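PDB 6I5R: sugar ABC transporter substrate-binding protein, BlMnBP1 from Bifidobacterium animalis subsp. lactis ATCC 27673, which binds mannobiose and probably delivers beta-manno-oligosaccharides to the membrane components of an ABC transporter that takes them into the cell. Local coordinates for residues A[300-305]-A[367-372]; A[310-315]-A[375-380]. All coordinates share one frame; numbering follows the deposited sequence.

Interaction 1 of 2, residues A[300-305]-A[367-372]; sequences IGYMPF and PETYET
Tyr-302, on strand 300-304, meets Thr-369 through its side chain and Thr-372 through its carbonyl. Its CB lies 3.5 Å from Thr-369 CG2, and CG meets the same methyl. The side chain's nearest approach comes at CD2, 3.4 Å from Thr-369 CG2, with the methyl reaching the ring at a slant. With OG1 anti to the carbonyl carbon and beside the backbone N (chi1 -59°), CG2 is the branch Thr-369 turns to the tyrosine. Beyond CD2 the ring runs on past Tyr-370, without close contact; it also meets the ring of Phe-373, planes nearly parallel, and its OH hydrogen-bonds Thr-149 OG1, as does Tyr-370 OH. Val-287 of helix 286-291 touches both Tyr-302 and Thr-369.

The polar half of the contact gathers at Tyr-302 O. Thr-372 OG1 donates to it at a modelled 2.4 Å, too short for the exact length to be trusted. Water 1 also donates to Tyr-302 O, at 2.9 Å, and to Thr-369 O, while accepting from Thr-372 N at 3.0 Å. Pro-304 CD adds loose packing 4.0 Å from Thr-372 O. Segment 367-372 opens with a type I turn from Pro-367 to Tyr-370 and continues through an inverse gamma turn centred on Tyr-370. No regular strand pairing joins it to the sheet; instead a threonine hydroxyl and one bridging water make the polar link. The water, bonded to three backbone atoms, probably ties the loop to the strand, with the hydroxyl as a second donor of doubtful bond length, beside an apolar methyl-to-ring contact.

Interaction 2 of 2, residues A[310-315]-A[375-380]; sequences DGKQYA and DVELIT
The Tyr-314 ring and the Glu-377 carboxylate have planes 57° apart, on side chains that run alongside each other in the same direction. Neither is stacked: Glu-377 CB approaches the ring obliquely, 3.7 Å from Tyr-314 CD2, and Ile-379 CD1 meets the same CD2 at 3.9 Å, also at a slant. With CG anti to its backbone N (chi1 -163°) and a bend at chi2, Glu-377 lays CG near Tyr-314 CE2 and turns OE1 toward Lys-312. The lysine crosses it at about a right angle, NZ stopping 4.1 Å from Glu-377 OE1, beyond a salt bridge. Replacing Lys-312 by an alanine would probably leave the Glu-377 carboxylate without its nearby positive charge and strip the aliphatic chain from beside Glu-377 CB. NZ also donates to Asp-375 O, a doubtful extra because that oxygen's modelled place is less sure; water 2 links it to Gln-313 N.

On the other sheet face Ala-315 CB packs 3.9 Å from both Val-376 CG1 and Leu-378 CD2. Three backbone bonds join the two segments: Glu-377 N to Gln-313 O at 3.0 Å, Ala-315 N to Glu-377 O at 3.1 Å, and Ile-379 N to Ala-315 O at 3.0 Å. This is a parallel beta ladder, with short strand 377-379 added beside the start of long strand 314-325, which further along carries the sugar-pocket residues Asp-320 and Tyr-321 of this periplasmic-binding-protein-like fold.

Overall arrangement
Following the chain from the N terminus, past the earlier strands and helices, strand 300-304 comes first of the four segments; a short loop then leads into 310-315, where strand 314-325 starts. The chain continues through helices 331-346 and 350-353 before returning. Loop 367-372 then closes 61 intervening residues against strand 300-304 in interaction 1, and 375-380 closes 59 against 310-315 in interaction 2. The segments alternate, so the two closures cross. Their centres lie about 13 Å apart, and Pro-304 CG touches Val-376 CG2 at 3.5 Å, making the packing continuous. Together they fix one returning stretch to two consecutive strands of the same mixed sheet, first by loop packing, then by strand pairing.

Interaction 1 of 2, residues A[300-305]-A[367-372]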
loop_
_atom_site.group_PDB
_atom_site.type_symbol
_atom_site.label_atom_id
_atom_site.label_comp_id
_atom_site.label_asym_id
_atom_site.label_seq_id
_atom_site.Cartn_x
_atom_site.Cartn_y
_atom_site.Cartn_z
ATOM N N ILE A 300 -11.736 17.148 2.651
ATOM C CA ILE A 300 -11.176 15.798 2.633
ATOM C C ILE A 300 -10.771 15.402 4.041
ATOM O O ILE A 300 -9.960 16.076 4.677
ATOM C CB ILE A 300 -9.966 15.709 1.684
ATOM C CG1 ILE A 300 -10.325 16.140 0.274
ATOM C CG2 ILE A 300 -9.422 14.278 1.685
ATOM C CD1 ILE A 300 -11.478 15.451 -0.305
ATOM N N GLY A 301 -11.289 14.263 4.507
ATOM C CA GLY A 301 -10.900 13.697 5.773
ATOM C C GLY A 301 -10.400 12.273 5.582
ATOM O O GLY A 301 -10.461 11.699 4.499
ATOM N N TYR A 302 -9.900 11.712 6.661
ATOM C CA TYR A 302 -9.355 10.364 6.622
ATOM C C TYR A 302 -9.778 9.672 7.904
ATOM O O TYR A 302 -9.583 10.212 8.994
ATOM C CB TYR A 302 -7.833 10.405 6.468
ATOM C CG TYR A 302 -7.238 9.064 6.244
ATOM C CD1 TYR A 302 -7.482 8.345 5.081
ATOM C CD2 TYR A 302 -6.392 8.535 7.176
ATOM C CE1 TYR A 302 -6.897 7.081 4.898
ATOM C CE2 TYR A 302 -5.827 7.300 7.006
ATOM C CZ TYR A 302 -6.058 6.596 5.874
ATOM O OH TYR A 302 -5.420 5.364 5.804
ATOM N N MET A 303 -10.405 8.515 7.774
ATOM C CA MET A 303 -10.905 7.805 8.932
ATOM C C MET A 303 -10.391 6.383 8.955
ATOM O O MET A 303 -10.026 5.818 7.917
ATOM C CB MET A 303 -12.435 7.769 8.942
ATOM C CG MET A 303 -13.031 7.162 7.696
ATOM S SD MET A 303 -14.808 7.041 7.922
ATOM C CE MET A 303 -14.916 5.340 8.316
ATOM N N PRO A 304 -10.380 5.767 10.125
ATOM C CA PRO A 304 -10.069 4.338 10.190
ATOM C C PRO A 304 -11.115 3.533 9.439
ATOM O O PRO A 304 -12.267 3.945 9.306
ATOM C CB PRO A 304 -10.082 4.040 11.696
ATOM C CG PRO A 304 -9.970 5.406 12.364
ATOM C CD PRO A 304 -10.675 6.334 11.460
ATOM N N PHE A 305 -10.699 2.381 8.932
ATOM C CA PHE A 305 -11.658 1.441 8.380
ATOM C C PHE A 305 -12.652 1.062 9.476
ATOM O O PHE A 305 -12.261 0.882 10.631
ATOM C CB PHE A 305 -10.966 0.172 7.839
ATOM C CG PHE A 305 -11.890 -0.714 6.999
ATOM C CD1 PHE A 305 -12.624 -1.733 7.591
ATOM C CD2 PHE A 305 -12.050 -0.500 5.642
ATOM C CE1 PHE A 305 -13.488 -2.511 6.855
ATOM C CE2 PHE A 305 -12.917 -1.281 4.901
ATOM C CZ PHE A 305 -13.637 -2.297 5.513
ATOM N N PRO A 367 2.306 12.653 9.628
ATOM C CA PRO A 367 1.416 13.508 8.833
ATOM C C PRO A 367 0.285 14.053 9.696
ATOM O O PRO A 367 -0.148 13.405 10.667
ATOM C CB PRO A 367 0.877 12.571 7.745
ATOM C CG PRO A 367 1.875 11.485 7.654
ATOM C CD PRO A 367 2.477 11.322 9.021
ATOM N N GLU A 368 -0.208 15.239 9.321
ATOM C CA GLU A 368 -1.371 15.813 10.007
ATOM C C GLU A 368 -2.664 15.061 9.689
ATOM O O GLU A 368 -3.683 15.318 10.346
ATOM C CB GLU A 368 -1.523 17.315 9.679
ATOM C CG GLU A 368 -0.796 18.315 10.638
ATOM C CD GLU A 368 -1.192 18.197 12.125
ATOM O OE1 GLU A 368 -2.222 17.535 12.438
ATOM O OE2 GLU A 368 -0.472 18.763 13.001
ATOM N N THR A 369 -2.627 14.124 8.728
ATOM C CA THR A 369 -3.759 13.266 8.379
ATOM C C THR A 369 -4.232 12.413 9.541
ATOM O O THR A 369 -5.357 11.883 9.505
ATOM C CB THR A 369 -3.345 12.312 7.249
ATOM O OG1 THR A 369 -2.912 13.053 6.100
ATOM C CG2 THR A 369 -4.465 11.355 6.871
ATOM N N TYR A 370 -3.348 12.186 10.502
ATOM C CA TYR A 370 -3.629 11.368 11.660
ATOM C C TYR A 370 -4.148 12.260 12.764
ATOM O O TYR A 370 -3.455 12.479 13.779
ATOM C CB TYR A 370 -2.393 10.587 12.024
ATOM C CG TYR A 370 -1.987 9.656 10.933
ATOM C CD1 TYR A 370 -2.582 8.418 10.829
ATOM C CD2 TYR A 370 -1.028 10.014 10.000
ATOM C CE1 TYR A 370 -2.233 7.548 9.847
ATOM C CE2 TYR A 370 -0.654 9.124 8.984
ATOM C CZ TYR A 370 -1.279 7.892 8.920
ATOM O OH TYR A 370 -0.988 6.960 7.935
ATOM N N GLU A 371 -5.403 12.774 12.511
ATOM C CA GLU A 371 -6.121 13.414 13.596
ATOM C C GLU A 371 -7.466 12.829 13.943
ATOM O O GLU A 371 -7.899 13.036 15.123
ATOM C CB GLU A 371 -6.226 14.917 13.314
ATOM C CG GLU A 371 -6.877 15.286 11.987
ATOM C CD GLU A 371 -7.109 16.752 11.826
ATOM O OE1 GLU A 371 -7.006 17.435 12.855
ATOM O OE2 GLU A 371 -7.365 17.223 10.676
ATOM N N THR A 372 -8.099 12.026 12.988
ATOM C CA THR A 372 -9.211 11.189 13.464
ATOM C C THR A 372 -8.745 9.816 14.132
ATOM O O THR A 372 -9.554 8.841 14.304
ATOM C CB THR A 372 -10.192 10.870 12.359
ATOM O OG1 THR A 372 -9.396 10.310 11.345
ATOM C CG2 THR A 372 -10.867 12.166 11.817
HETATM O O HOH W 1 -7.816 12.291 9.997
#

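Interaction 2 of 2, residues A[310-315]-A[375-380]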
loop_
_atom_site.group_PDB
_atom_site.type_symbol
_atom_site.label_atom_id
_atom_site.label_comp_id
_atom_site.label_asym_id
_atom_site.label_seq_id
_atom_site.Cartn_x
_atom_site.Cartn_y
_atom_site.Cartn_z
ATOM N N ASP A 310 -12.876 -5.791 19.902
ATOM C CA ASP A 310 -12.953 -5.781 21.364
ATOM C C ASP A 310 -12.879 -4.351 21.881
ATOM O O ASP A 310 -12.114 -4.026 22.799
ATOM C CB ASP A 310 -11.833 -6.632 21.965
ATOM C CG ASP A 310 -11.962 -6.824 23.465
ATOM O OD1 ASP A 310 -13.071 -6.649 24.019
ATOM O OD2 ASP A 310 -10.930 -7.145 24.085
ATOM N N GLY A 311 -13.636 -3.470 21.237
ATOM C CA GLY A 311 -13.720 -2.090 21.663
ATOM C C GLY A 311 -12.621 -1.156 21.203
ATOM O O GLY A 311 -12.639 0.015 21.598
ATOM N N LYS A 312 -11.669 -1.608 20.384
ATOM C CA LYS A 312 -10.619 -0.726 19.898
ATOM C C LYS A 312 -10.486 -0.859 18.386
ATOM O O LYS A 312 -10.691 -1.934 17.825
ATOM C CB LYS A 312 -9.246 -1.037 20.564
ATOM C CG LYS A 312 -8.054 -0.238 19.986
ATOM C CD LYS A 312 -8.191 1.271 20.166
ATOM C CE LYS A 312 -6.861 1.908 20.688
ATOM N NZ LYS A 312 -7.063 3.064 21.662
ATOM N N GLN A 313 -10.182 0.239 17.737
ATOM C CA GLN A 313 -9.888 0.241 16.315
ATOM C C GLN A 313 -8.383 0.166 16.133
ATOM O O GLN A 313 -7.622 0.686 16.954
ATOM C CB GLN A 313 -10.441 1.491 15.648
ATOM C CG GLN A 313 -11.935 1.524 15.657
ATOM C CD GLN A 313 -12.465 2.454 14.626
ATOM O OE1 GLN A 313 -12.965 2.021 13.576
ATOM N NE2 GLN A 313 -12.401 3.736 14.914
ATOM N N TYR A 314 -7.964 -0.504 15.054
ATOM C CA TYR A 314 -6.562 -0.718 14.735
ATOM C C TYR A 314 -6.272 -0.289 13.305
ATOM O O TYR A 314 -7.135 -0.381 12.420
ATOM C CB TYR A 314 -6.171 -2.187 14.875
ATOM C CG TYR A 314 -6.182 -2.705 16.276
ATOM C CD1 TYR A 314 -7.359 -3.082 16.868
ATOM C CD2 TYR A 314 -5.001 -2.836 17.011
ATOM C CE1 TYR A 314 -7.394 -3.567 18.159
ATOM C CE2 TYR A 314 -5.018 -3.331 18.304
ATOM C CZ TYR A 314 -6.238 -3.675 18.876
ATOM O OH TYR A 314 -6.315 -4.172 20.150
ATOM N N ALA A 315 -5.050 0.190 13.090
ATOM C CA ALA A 315 -4.564 0.518 11.757
ATOM C C ALA A 315 -3.102 0.103 11.667
ATOM O O ALA A 315 -2.287 0.478 12.517
ATOM C CB ALA A 315 -4.733 2.016 11.456
ATOM N N ASP A 375 -7.539 7.774 19.069
ATOM C CA ASP A 375 -7.872 6.594 19.845
ATOM C C ASP A 375 -7.591 5.309 19.085
ATOM O O ASP A 375 -8.018 4.243 19.524
ATOM C CB ASP A 375 -9.337 6.603 20.236
ATOM C CG ASP A 375 -9.666 7.660 21.257
ATOM O OD1 ASP A 375 -8.726 8.269 21.822
ATOM O OD2 ASP A 375 -10.882 7.860 21.480
ATOM N N VAL A 376 -6.929 5.392 17.959
ATOM C CA VAL A 376 -6.632 4.215 17.148
ATOM C C VAL A 376 -5.290 3.621 17.560
ATOM O O VAL A 376 -4.311 4.336 17.753
ATOM C CB VAL A 376 -6.641 4.581 15.649
ATOM C CG1 VAL A 376 -6.097 3.439 14.844
ATOM C CG2 VAL A 376 -8.059 4.936 15.218
ATOM N N GLU A 377 -5.227 2.298 17.664
ATOM C CA GLU A 377 -3.967 1.634 17.968
ATOM C C GLU A 377 -3.233 1.432 16.653
ATOM O O GLU A 377 -3.699 0.689 15.779
ATOM C CB GLU A 377 -4.180 0.311 18.686
ATOM C CG GLU A 377 -2.901 -0.169 19.350
ATOM C CD GLU A 377 -2.508 0.666 20.577
ATOM O OE1 GLU A 377 -3.440 1.218 21.226
ATOM O OE2 GLU A 377 -1.284 0.777 20.867
ATOM N N LEU A 378 -2.106 2.122 16.494
ATOM C CA LEU A 378 -1.302 2.002 15.289
ATOM C C LEU A 378 -0.270 0.900 15.498
ATOM O O LEU A 378 0.545 0.976 16.425
ATOM C CB LEU A 378 -0.608 3.318 14.962
ATOM C CG LEU A 378 -1.483 4.539 14.721
ATOM C CD1 LEU A 378 -0.626 5.760 14.548
ATOM C CD2 LEU A 378 -2.355 4.284 13.526
ATOM N N ILE A 379 -0.294 -0.107 14.626
ATOM C CA ILE A 379 0.526 -1.302 14.767
ATOM C C ILE A 379 1.271 -1.551 13.460
ATOM O O ILE A 379 0.931 -1.008 12.419
ATOM C CB ILE A 379 -0.300 -2.554 15.144
ATOM C CG1 ILE A 379 -1.509 -2.743 14.210
ATOM C CG2 ILE A 379 -0.749 -2.486 16.608
ATOM C CD1 ILE A 379 -2.308 -4.039 14.522
ATOM N N THR A 380 2.266 -2.429 13.521
ATOM C CA THR A 380 2.962 -2.915 12.341
ATOM C C THR A 380 2.966 -4.437 12.353
ATOM O O THR A 380 2.890 -5.076 13.409
ATOM C CB THR A 380 4.407 -2.428 12.272
ATOM O OG1 THR A 380 5.103 -2.925 13.419
ATOM C CG2 THR A 380 4.440 -0.916 12.231
HETATM O O HOH W 2 -10.329 3.113 18.871
#